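Local structure of GrpB family protein (Enterococcus faecalis, 2NRK) at residues Lys27-Glu32 and Trp71-Ile76; Leu35-Ile40 and Ile54-Ile59; Thr43-Leu48 and Ala119-Leu124; Tyr78-Glu83 and Arg90-Gly95. The protein is of unknown function but belongs to the GrpB family, which is grouped with the nucleotidyltransferase-like proteins. All coordinates share one frame; numbering follows the deposited sequence. Where two conformers were deposited one is given.

From the N terminus, helix 14-30 supplies the first half of contact 1, and strand 34-40 at once begins contact 2. The loop at 43-48 opens contact 3 before strand 54-60 returns to complete contact 2, so contacts 2 and 3 cross. Contact 1 closes when helix 70-75 meets helix 14-30; it encloses contact 2 and likewise crosses contact 3. Contact 4, the hairpin at 78-83 and 90-95, follows in series and falls wholly within the long excursion that contact 3 ends at 119-124. Contacts 2 and 4 lie at the two edges of one sheet, contact 1 ties together the two helices beside it, and contact 3 joins a loop to helix 111-126.

Contact 1. Residues Lys27-Glu32 and Trp71-Ile76; sequences KQILKE and WEFERI
The C-terminal turn of helix 14-30 and the short helix 70-75 come closest at I29 and E72, whose CA atoms are 7.0 Å apart. This is helix-to-helix packing at the periphery of an α/β fold, probably of the nucleotidyltransferase-like kind, and it is carried by apolar side chains. I29 is the central residue, and both its branches touch the F73 ring. Its CG2 methyl, anti to the backbone N (CG1 at chi1 -68°), lies over one face of the F73 ring. It stands 3.7 Å above the ring plane but is offset toward the rim, a CH-pi contact 4.1 Å from CG2 to the F73 centroid. The same methyl rests against E72 CB, while the carboxylate of E72 turns along its own helix toward R75, with a long salt bridge to NE. L30 approaches F73 differently: the two side chains cross at about a right angle, and L30 CD2 sits in the ring plane at the edge, 3.8 Å from F73 CZ. L26 and V66 add further cover to this ring, and the other branch of L30, CD1, packs onto V58 of the sheet. The longer branch of I29 passes F73 CD1 to reach I76, just past the end of helix 70-75, and the two meet tip to tip. There I29 CD1 and I76 CD1 are 3.5 Å apart, closer than normal van der Waals contact.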
# COMPACT_ATOMS: atom_id res chain seq x y z
N LYS A 27 -6.39 14.39 -16.06
CA LYS A 27 -6.69 13.14 -16.77
C LYS A 27 -6.72 13.33 -18.28
O LYS A 27 -6.35 12.41 -19.02
CB LYS A 27 -8.02 12.58 -16.30
CG LYS A 27 -7.96 12.01 -14.90
CD LYS A 27 -9.36 11.70 -14.37
CE LYS A 27 -9.33 11.54 -12.85
NZ LYS A 27 -10.68 11.09 -12.34
N GLN A 28 -7.17 14.49 -18.75
CA GLN A 28 -7.25 14.72 -20.20
C GLN A 28 -5.85 14.65 -20.79
O GLN A 28 -5.67 14.21 -21.92
CB GLN A 28 -7.88 16.08 -20.56
CG GLN A 28 -9.39 16.18 -20.32
CD GLN A 28 -9.98 17.48 -20.90
OE1 GLN A 28 -11.02 17.46 -21.60
NE2 GLN A 28 -9.33 18.61 -20.61
N ILE A 29 -4.87 15.11 -20.01
CA ILE A 29 -3.48 15.17 -20.47
C ILE A 29 -2.79 13.82 -20.34
O ILE A 29 -2.10 13.38 -21.27
CB ILE A 29 -2.68 16.25 -19.71
CG1 ILE A 29 -3.21 17.64 -20.09
CG2 ILE A 29 -1.16 16.14 -19.96
CD1 ILE A 29 -2.78 18.70 -19.10
N LEU A 30 -3.02 13.15 -19.21
CA LEU A 30 -2.31 11.92 -18.90
C LEU A 30 -2.85 10.70 -19.65
O LEU A 30 -2.12 9.72 -19.86
CB LEU A 30 -2.41 11.65 -17.40
CG LEU A 30 -1.60 12.60 -16.53
CD1 LEU A 30 -2.18 12.58 -15.15
CD2 LEU A 30 -0.15 12.14 -16.58
N LYS A 31 -4.13 10.74 -20.01
CA LYS A 31 -4.76 9.67 -20.80
C LYS A 31 -4.60 8.31 -20.11
O LYS A 31 -4.73 8.22 -18.88
CB LYS A 31 -4.26 9.67 -22.25
CG LYS A 31 -4.54 11.02 -22.95
CD LYS A 31 -4.17 11.07 -24.39
CE LYS A 31 -4.28 12.53 -24.86
NZ LYS A 31 -3.94 12.65 -26.29
N GLU A 32 -4.30 7.27 -20.90
CA GLU A 32 -4.28 5.89 -20.39
C GLU A 32 -3.22 5.60 -19.33
O GLU A 32 -3.38 4.66 -18.55
CB GLU A 32 -4.13 4.87 -21.54
CG GLU A 32 -5.24 4.89 -22.58
CD GLU A 32 -5.03 5.95 -23.66
OE1 GLU A 32 -4.06 6.73 -23.57
OE2 GLU A 32 -5.84 5.98 -24.61
N TRP A 71 5.34 19.85 -21.46
CA TRP A 71 4.90 21.11 -22.08
C TRP A 71 3.36 21.23 -22.14
O TRP A 71 2.82 22.35 -22.17
CB TRP A 71 5.60 21.31 -23.44
CG TRP A 71 7.07 21.24 -23.16
CD1 TRP A 71 7.86 22.25 -22.69
CD2 TRP A 71 7.88 20.06 -23.17
NE1 TRP A 71 9.13 21.76 -22.42
CE2 TRP A 71 9.16 20.43 -22.72
CE3 TRP A 71 7.64 18.72 -23.53
CZ2 TRP A 71 10.22 19.51 -22.64
CZ3 TRP A 71 8.70 17.80 -23.43
CH2 TRP A 71 9.96 18.21 -22.99
N GLU A 72 2.67 20.09 -22.12
CA GLU A 72 1.21 20.11 -21.97
C GLU A 72 0.85 20.62 -20.57
O GLU A 72 -0.08 21.41 -20.41
CB GLU A 72 0.63 18.70 -22.17
CG GLU A 72 0.69 18.18 -23.58
CD GLU A 72 -0.24 18.89 -24.53
OE1 GLU A 72 -1.09 19.73 -24.10
OE2 GLU A 72 -0.11 18.61 -25.75
N PHE A 73 1.57 20.17 -19.55
CA PHE A 73 1.32 20.69 -18.22
C PHE A 73 1.65 22.17 -18.10
O PHE A 73 0.92 22.93 -17.46
CB PHE A 73 2.11 19.92 -17.18
CG PHE A 73 1.64 18.51 -17.00
CD1 PHE A 73 0.30 18.23 -16.63
CD2 PHE A 73 2.54 17.45 -17.16
CE1 PHE A 73 -0.11 16.89 -16.44
CE2 PHE A 73 2.13 16.11 -16.97
CZ PHE A 73 0.80 15.85 -16.62
N GLU A 74 2.76 22.59 -18.72
CA GLU A 74 3.10 24.03 -18.73
C GLU A 74 1.98 24.84 -19.39
O GLU A 74 1.69 25.96 -18.95
CB GLU A 74 4.44 24.27 -19.44
CG GLU A 74 5.63 23.65 -18.68
CD GLU A 74 6.98 24.00 -19.30
OE1 GLU A 74 6.99 24.64 -20.37
OE2 GLU A 74 8.01 23.63 -18.69
N ARG A 75 1.38 24.28 -20.44
CA ARG A 75 0.33 24.98 -21.19
C ARG A 75 -0.87 25.31 -20.29
O ARG A 75 -1.50 26.36 -20.46
CB ARG A 75 -0.13 24.13 -22.38
CG ARG A 75 -1.03 24.89 -23.36
CD ARG A 75 -1.65 23.94 -24.38
NE ARG A 75 -2.69 23.12 -23.76
CZ ARG A 75 -3.91 23.58 -23.47
NH1 ARG A 75 -4.79 22.77 -22.91
NH2 ARG A 75 -4.26 24.84 -23.75
N ILE A 76 -1.16 24.43 -19.32
CA ILE A 76 -2.25 24.71 -18.36
C ILE A 76 -1.75 25.34 -17.05
O ILE A 76 -2.45 25.32 -16.01
CB ILE A 76 -3.20 23.49 -18.16
CG1 ILE A 76 -2.47 22.32 -17.50
CG2 ILE A 76 -3.80 23.08 -19.52
CD1 ILE A 76 -3.47 21.26 -16.85

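Contact 2. Residues Leu35-Ile40 and Ile54-Ile59; sequences LKVEHI and IDFLVI
Strands 35-40 and 54-59 form an antiparallel pair at one edge of the five-stranded mixed sheet, strand 34-40 being outermost within the chain and strand 54-60 pairing on its other side, in parallel, with 101-107. Their directions differ by 157°. E38 and L57 make a hydrogen-bonded pair, with E38 N to L57 O and L57 N to E38 O both 2.8 Å and nearly straight. At the start of the outer strand L35 and K36 both face I59, a classic beta bulge: L35 N donates to I59 O at 2.8 Å, and K36 N adds a weak bond to the same oxygen. The sheet is covered on both faces, as expected of an α/β fold probably related to the nucleotidyltransferases. V37, H39, F56 and V58 face helix 14-30; the V37 and V58 side chains lie side by side, and V37 CG1 meets the edge of the F56 ring. H39, its ring swung anti to the backbone N (chi1 -169°), stacks on F19 and bonds through NE2 to T43 OG1, while its CD2 lies 3.5 Å from D55 O, which sits near the ring plane. On the face of E38, L57 and I59, under helix 111-126, I40 CG2 packs 3.7 Å from L57 CB. W172 of the second subunit touches K36 and I59. D55 O accepts from I40 N at 3.0 Å, the donor lying 38° above the carbonyl plane. Here a water donates to I40 O and D55 OD2 and accepts from D55 N, while D55 OD1 is bonded to H104.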
# COMPACT_ATOMS: atom_id res chain seq x y z
N LEU A 35 -3.68 5.95 -13.78
CA LEU A 35 -4.47 4.90 -13.14
C LEU A 35 -5.50 5.50 -12.19
O LEU A 35 -6.62 4.94 -12.06
CB LEU A 35 -3.58 3.94 -12.34
CG LEU A 35 -2.68 3.05 -13.21
CD1 LEU A 35 -1.59 2.43 -12.36
CD2 LEU A 35 -3.51 1.95 -13.89
N LYS A 36 -5.13 6.59 -11.52
CA LYS A 36 -6.00 7.17 -10.49
C LYS A 36 -5.52 8.58 -10.14
O LYS A 36 -4.32 8.82 -10.07
CB LYS A 36 -5.94 6.28 -9.23
CG LYS A 36 -6.88 6.69 -8.11
CD LYS A 36 -8.31 6.41 -8.53
CE LYS A 36 -9.23 6.81 -7.40
NZ LYS A 36 -10.56 6.30 -7.78
N VAL A 37 -6.46 9.49 -9.91
CA VAL A 37 -6.13 10.79 -9.30
C VAL A 37 -6.89 10.87 -7.99
O VAL A 37 -8.12 10.70 -7.98
CB VAL A 37 -6.52 12.01 -10.19
CG1 VAL A 37 -6.15 13.31 -9.50
CG2 VAL A 37 -5.79 11.92 -11.56
N GLU A 38 -6.14 11.08 -6.92
CA GLU A 38 -6.70 11.17 -5.56
C GLU A 38 -6.48 12.58 -4.99
O GLU A 38 -5.42 13.19 -5.18
CB GLU A 38 -6.01 10.15 -4.64
CG GLU A 38 -6.30 8.67 -4.96
CD GLU A 38 -7.49 8.09 -4.25
OE1 GLU A 38 -8.33 8.83 -3.66
OE2 GLU A 38 -7.62 6.84 -4.32
N HIS A 39 -7.47 13.05 -4.23
CA HIS A 39 -7.33 14.29 -3.47
C HIS A 39 -6.63 13.91 -2.18
O HIS A 39 -7.09 13.02 -1.44
CB HIS A 39 -8.76 14.81 -3.20
CG HIS A 39 -8.81 16.20 -2.67
ND1 HIS A 39 -9.99 16.77 -2.28
CD2 HIS A 39 -7.84 17.12 -2.43
CE1 HIS A 39 -9.77 18.00 -1.83
NE2 HIS A 39 -8.47 18.24 -1.91
N ILE A 40 -5.52 14.58 -1.88
CA ILE A 40 -4.73 14.27 -0.70
C ILE A 40 -4.41 15.56 0.03
O ILE A 40 -4.87 16.66 -0.35
CB ILE A 40 -3.48 13.45 -1.05
CG1 ILE A 40 -2.58 14.18 -2.07
CG2 ILE A 40 -3.87 12.05 -1.51
CD1 ILE A 40 -1.08 13.84 -1.98
N ILE A 54 -4.50 22.99 -3.26
CA ILE A 54 -5.06 21.65 -3.44
C ILE A 54 -3.93 20.70 -3.81
O ILE A 54 -3.22 20.95 -4.79
CB ILE A 54 -6.12 21.60 -4.57
CG1 ILE A 54 -7.21 22.70 -4.45
CG2 ILE A 54 -6.77 20.19 -4.64
CD1 ILE A 54 -8.03 22.63 -3.19
N ASP A 55 -3.80 19.61 -3.04
CA ASP A 55 -2.84 18.54 -3.36
C ASP A 55 -3.49 17.39 -4.11
O ASP A 55 -4.55 16.85 -3.66
CB ASP A 55 -2.18 17.97 -2.10
CG ASP A 55 -1.33 18.99 -1.39
OD1 ASP A 55 -0.20 19.23 -1.85
OD2 ASP A 55 -1.82 19.56 -0.38
N PHE A 56 -2.83 16.99 -5.20
CA PHE A 56 -3.24 15.87 -6.08
C PHE A 56 -2.22 14.75 -6.02
O PHE A 56 -1.00 14.99 -6.11
CB PHE A 56 -3.36 16.32 -7.55
CG PHE A 56 -4.33 17.45 -7.75
CD1 PHE A 56 -5.60 17.20 -8.26
CD2 PHE A 56 -3.98 18.76 -7.42
CE1 PHE A 56 -6.54 18.24 -8.41
CE2 PHE A 56 -4.91 19.79 -7.57
CZ PHE A 56 -6.20 19.53 -8.07
N LEU A 57 -2.73 13.52 -5.83
CA LEU A 57 -1.90 12.30 -5.94
C LEU A 57 -2.29 11.64 -7.24
O LEU A 57 -3.44 11.26 -7.43
CB LEU A 57 -2.16 11.36 -4.75
CG LEU A 57 -1.43 9.99 -4.81
CD1 LEU A 57 0.10 10.16 -4.88
CD2 LEU A 57 -1.78 9.13 -3.59
N VAL A 58 -1.35 11.59 -8.17
CA VAL A 58 -1.61 11.00 -9.48
C VAL A 58 -0.75 9.72 -9.57
O VAL A 58 0.48 9.78 -9.42
CB VAL A 58 -1.21 11.99 -10.61
CG1 VAL A 58 -1.42 11.33 -11.95
CG2 VAL A 58 -2.03 13.27 -10.53
N ILE A 59 -1.41 8.60 -9.83
CA ILE A 59 -0.73 7.31 -9.88
C ILE A 59 -0.73 6.86 -11.33
O ILE A 59 -1.80 6.80 -11.95
CB ILE A 59 -1.47 6.28 -8.98
CG1 ILE A 59 -1.54 6.82 -7.55
CG2 ILE A 59 -0.75 4.95 -9.07
CD1 ILE A 59 -2.48 5.96 -6.66
O HOH W 1 -4.52 19.28 0.01

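Contact 3. Residues Thr43-Leu48 and Ala119-Leu124; sequences TSVPNL and AFRNYL
N122 OD1 is gripped by two nitrogens of R121, the arginine whose aliphatic part lies against S44: R121 holds it side-on, NE donating to N122 OD1 at 2.9 Å and NH2 to the same atom at 3.0 Å. The oxygen lies in the guanidinium plane, with NH2 on one of its lone pairs and NE tilted 24° from the carbonyl plane. The pair of bonds thus fixes the turn of the guanidinium along helix 111-126. A bend at chi3 (74°) carries the group round, and NH1 serves the outer strand, with a salt bridge to E38 OE1 and a hydrogen bond to H39 O. R121 itself is buried, and its charge is probably offset by E38. Across the contact the S44 hydroxyl meets the methylenes of R121 rather than its nitrogens: S44 OG lies 3.1 Å from R121 CG and 3.2 Å from R121 CD, a tight approach, while OG finds its hydrogen bond at G41 O. Next to S44, V45 spreads both methyls over L124, CG1 and CG2 each 3.9 Å from L124 CB, the two side chains crossing at about a right angle. L48 CD2 follows, 4.1 Å from L124 CD1, where Y134 of helix 128-142 also packs. V45 to L48 make a type II beta turn, closed by L48 N to V45 O, with N47 at positive phi. The arrangement is a loop-to-helix packing: the connection between two adjacent antiparallel strands folds onto helix 111-126, which covers one face of the sheet.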
# COMPACT_ATOMS: atom_id res chain seq x y z
N THR A 43 -6.36 19.69 2.39
CA THR A 43 -7.64 20.13 1.77
C THR A 43 -8.58 18.96 1.45
O THR A 43 -9.76 19.18 1.15
CB THR A 43 -7.47 21.04 0.51
OG1 THR A 43 -6.97 20.25 -0.58
CG2 THR A 43 -6.57 22.26 0.81
N SER A 44 -8.08 17.73 1.57
CA SER A 44 -8.87 16.52 1.31
C SER A 44 -9.55 16.00 2.59
O SER A 44 -10.22 14.98 2.53
CB SER A 44 -7.99 15.41 0.69
OG SER A 44 -7.13 14.82 1.67
N VAL A 45 -9.35 16.68 3.72
CA VAL A 45 -9.92 16.24 5.00
C VAL A 45 -11.04 17.21 5.37
O VAL A 45 -10.79 18.35 5.76
CB VAL A 45 -8.85 16.23 6.10
CG1 VAL A 45 -9.46 15.78 7.45
CG2 VAL A 45 -7.70 15.31 5.69
N PRO A 46 -12.30 16.78 5.19
CA PRO A 46 -13.35 17.72 5.54
C PRO A 46 -13.23 18.32 6.95
O PRO A 46 -12.92 17.62 7.93
CB PRO A 46 -14.64 16.87 5.42
CG PRO A 46 -14.28 15.90 4.27
CD PRO A 46 -12.82 15.54 4.59
N ASN A 47 -13.43 19.64 7.00
CA ASN A 47 -13.42 20.45 8.22
C ASN A 47 -12.02 20.71 8.82
O ASN A 47 -11.90 21.28 9.91
CB ASN A 47 -14.42 19.92 9.25
CG ASN A 47 -15.81 19.72 8.66
OD1 ASN A 47 -16.30 20.56 7.90
ND2 ASN A 47 -16.44 18.61 9.00
N LEU A 48 -10.98 20.34 8.09
CA LEU A 48 -9.62 20.64 8.55
C LEU A 48 -9.18 22.01 8.02
O LEU A 48 -9.26 22.27 6.83
CB LEU A 48 -8.63 19.55 8.07
CG LEU A 48 -7.15 19.76 8.39
CD1 LEU A 48 -6.88 19.97 9.89
CD2 LEU A 48 -6.38 18.53 7.83
N ALA A 119 -2.78 6.95 3.46
CA ALA A 119 -3.04 6.55 4.84
C ALA A 119 -3.22 7.78 5.73
O ALA A 119 -4.13 7.80 6.56
CB ALA A 119 -1.91 5.65 5.37
N PHE A 120 -2.35 8.79 5.54
CA PHE A 120 -2.38 10.04 6.32
C PHE A 120 -3.75 10.69 6.18
O PHE A 120 -4.40 11.01 7.18
CB PHE A 120 -1.28 10.97 5.82
CG PHE A 120 -1.20 12.28 6.56
CD1 PHE A 120 -0.61 12.37 7.81
CD2 PHE A 120 -1.66 13.44 5.94
CE1 PHE A 120 -0.52 13.63 8.50
CE2 PHE A 120 -1.58 14.69 6.61
CZ PHE A 120 -1.01 14.77 7.88
N ARG A 121 -4.21 10.83 4.93
CA ARG A 121 -5.53 11.40 4.67
C ARG A 121 -6.64 10.59 5.34
O ARG A 121 -7.49 11.15 6.06
CB ARG A 121 -5.80 11.44 3.15
CG ARG A 121 -7.21 11.97 2.84
CD ARG A 121 -7.53 11.63 1.39
NE ARG A 121 -7.81 10.20 1.24
CZ ARG A 121 -8.04 9.61 0.06
NH1 ARG A 121 -8.03 10.33 -1.08
NH2 ARG A 121 -8.27 8.30 0.02
N ASN A 122 -6.63 9.28 5.11
CA ASN A 122 -7.74 8.43 5.61
C ASN A 122 -7.81 8.52 7.13
O ASN A 122 -8.89 8.59 7.71
CB ASN A 122 -7.56 7.01 5.12
CG ASN A 122 -7.74 6.86 3.63
OD1 ASN A 122 -8.12 7.81 2.93
ND2 ASN A 122 -7.47 5.64 3.12
N TYR A 123 -6.64 8.50 7.76
CA TYR A 123 -6.56 8.54 9.22
C TYR A 123 -7.10 9.88 9.77
O TYR A 123 -7.84 9.89 10.75
CB TYR A 123 -5.09 8.36 9.62
CG TYR A 123 -4.83 8.22 11.09
CD1 TYR A 123 -5.32 7.12 11.82
CD2 TYR A 123 -4.07 9.18 11.77
CE1 TYR A 123 -5.07 6.99 13.21
CE2 TYR A 123 -3.77 9.04 13.16
CZ TYR A 123 -4.29 7.93 13.86
OH TYR A 123 -4.02 7.77 15.21
N LEU A 124 -6.74 11.00 9.15
CA LEU A 124 -7.27 12.29 9.62
C LEU A 124 -8.80 12.35 9.42
O LEU A 124 -9.51 12.87 10.29
CB LEU A 124 -6.63 13.47 8.90
CG LEU A 124 -5.18 13.67 9.30
CD1 LEU A 124 -4.59 14.85 8.50
CD2 LEU A 124 -5.03 13.93 10.81

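Contact 4. Residues Tyr78-Glu83 and Arg90-Gly95; sequences YEYMGE and RYLRKG
The Y78 ring is sandwiched between L92 and K94: L92 CD1 stands 4.0 Å above the plane of the Y78 ring, and K94 CD lies 3.8 Å from the plane on the opposite face, both over its centre. The extended K94 chain runs obliquely across the ring, while the Y78 hydroxyl bonds to E22, which also forms a salt bridge with K94 NZ; the same nitrogen is hydrogen-bonded to I76 O. R93 presents another flat group. Its guanidinium has the CE methyl of M81, a selenomethionine, over one face and the E79 carboxylate at its edge, the two planes 44° apart. In this salt bridge R93 NE donates to E79 OE1 at 2.6 Å, from above the carboxylate plane, and weak bonds from NH2 reach both oxygens. A third flat group, the Y80 ring, carries a water over the centre of one face; that water donates to Y91 O and accepts from G82 N. L92 CD2 comes within 3.3 Å of Y80 CD1. The backbone forms an antiparallel beta hairpin. E79 N donates to R93 O at 2.8 Å and R93 N answers to E79 O, while M81 N to Y91 O and Y91 N to G82 O, each 2.8 Å, continue the link, with G82 at positive phi. Strand 79-80 is the outermost of the sheet within the chain, strand 89-94 pairs on its other side with 101-107, and F73 of helix 70-75 packs against Y78, Y80 and L92.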
# COMPACT_ATOMS: atom_id res chain seq x y z
N TYR A 78 1.28 24.89 -15.16
CA TYR A 78 2.22 24.26 -14.24
C TYR A 78 3.68 24.57 -14.52
O TYR A 78 4.10 24.69 -15.68
CB TYR A 78 2.02 22.73 -14.24
CG TYR A 78 0.75 22.31 -13.55
CD1 TYR A 78 0.67 22.32 -12.14
CD2 TYR A 78 -0.38 21.96 -14.29
CE1 TYR A 78 -0.52 21.93 -11.49
CE2 TYR A 78 -1.57 21.60 -13.64
CZ TYR A 78 -1.60 21.57 -12.24
OH TYR A 78 -2.78 21.24 -11.56
N GLU A 79 4.44 24.70 -13.43
CA GLU A 79 5.87 24.51 -13.47
C GLU A 79 6.12 23.01 -13.29
O GLU A 79 5.64 22.39 -12.32
CB GLU A 79 6.56 25.24 -12.31
CG GLU A 79 6.75 26.69 -12.40
CD GLU A 79 7.61 27.14 -11.20
OE1 GLU A 79 7.04 27.33 -10.11
OE2 GLU A 79 8.84 27.24 -11.36
N TYR A 80 6.88 22.45 -14.22
CA TYR A 80 7.17 21.02 -14.24
C TYR A 80 8.48 20.80 -13.49
O TYR A 80 9.55 21.11 -14.00
CB TYR A 80 7.30 20.56 -15.69
CG TYR A 80 7.35 19.06 -15.81
CD1 TYR A 80 6.17 18.31 -15.87
CD2 TYR A 80 8.57 18.38 -15.90
CE1 TYR A 80 6.19 16.94 -16.00
CE2 TYR A 80 8.61 16.98 -16.01
CZ TYR A 80 7.40 16.28 -16.04
OH TYR A 80 7.44 14.92 -16.15
N MSE A 81 8.39 20.30 -12.26
CA MSE A 81 9.55 20.34 -11.35
C MSE A 81 10.41 19.06 -11.34
O MSE A 81 11.45 19.02 -10.66
CB MSE A 81 9.12 20.67 -9.91
CG MSE A 81 8.41 22.02 -9.67
SE MSE A 81 9.40 23.49 -10.33
CE MSE A 81 10.76 23.63 -8.97
N GLY A 82 10.01 18.03 -12.10
CA GLY A 82 10.74 16.76 -12.05
C GLY A 82 10.57 16.10 -10.70
O GLY A 82 9.53 16.26 -10.03
N GLU A 83 11.61 15.39 -10.26
CA GLU A 83 11.54 14.72 -8.95
C GLU A 83 11.50 15.75 -7.83
O GLU A 83 10.87 15.51 -6.79
CB GLU A 83 12.73 13.79 -8.76
CG GLU A 83 12.73 12.59 -9.71
CD GLU A 83 13.85 11.61 -9.40
OE1 GLU A 83 14.94 12.07 -8.94
OE2 GLU A 83 13.66 10.39 -9.64
N ARG A 90 7.12 12.82 -10.09
CA ARG A 90 7.08 14.06 -10.89
C ARG A 90 6.19 15.05 -10.17
O ARG A 90 5.03 14.75 -9.91
CB ARG A 90 6.61 13.82 -12.33
CG ARG A 90 7.55 12.89 -13.10
CD ARG A 90 8.97 13.49 -13.26
NE ARG A 90 9.79 12.65 -14.14
CZ ARG A 90 10.49 11.59 -13.75
NH1 ARG A 90 10.51 11.24 -12.46
NH2 ARG A 90 11.20 10.87 -14.65
N TYR A 91 6.72 16.24 -9.91
CA TYR A 91 6.02 17.20 -9.09
C TYR A 91 5.66 18.39 -9.98
O TYR A 91 6.50 18.84 -10.78
CB TYR A 91 6.96 17.64 -7.96
CG TYR A 91 6.40 18.70 -7.03
CD1 TYR A 91 5.28 18.43 -6.25
CD2 TYR A 91 7.04 19.93 -6.88
CE1 TYR A 91 4.78 19.41 -5.34
CE2 TYR A 91 6.54 20.91 -5.97
CZ TYR A 91 5.40 20.62 -5.24
OH TYR A 91 4.93 21.60 -4.37
N LEU A 92 4.42 18.86 -9.86
CA LEU A 92 3.96 20.05 -10.59
C LEU A 92 3.43 21.05 -9.58
O LEU A 92 2.78 20.68 -8.62
CB LEU A 92 2.79 19.72 -11.54
CG LEU A 92 2.83 18.48 -12.45
CD1 LEU A 92 1.51 18.36 -13.21
CD2 LEU A 92 3.96 18.59 -13.39
N ARG A 93 3.68 22.32 -9.84
CA ARG A 93 3.10 23.37 -9.02
C ARG A 93 2.60 24.49 -9.89
O ARG A 93 3.19 24.82 -10.94
CB ARG A 93 4.12 23.90 -7.98
CG ARG A 93 5.30 24.58 -8.59
CD ARG A 93 6.38 24.86 -7.51
NE ARG A 93 7.42 25.65 -8.11
CZ ARG A 93 8.61 25.87 -7.55
NH1 ARG A 93 8.87 25.34 -6.36
NH2 ARG A 93 9.50 26.60 -8.20
N LYS A 94 1.50 25.08 -9.44
CA LYS A 94 1.01 26.32 -10.05
C LYS A 94 0.24 27.15 -9.04
O LYS A 94 -0.16 26.64 -8.01
CB LYS A 94 0.18 26.00 -11.29
CG LYS A 94 -1.24 25.58 -11.10
CD LYS A 94 -1.91 25.47 -12.49
CE LYS A 94 -3.23 24.77 -12.45
NZ LYS A 94 -4.04 24.73 -13.77
N GLY A 95 0.03 28.43 -9.34
CA GLY A 95 0.39 29.03 -10.61
C GLY A 95 1.47 30.06 -10.41
O GLY A 95 2.00 30.20 -9.30
O HOH W 2 7.34 17.14 -12.90
O HOH W 3 12.20 9.15 -11.57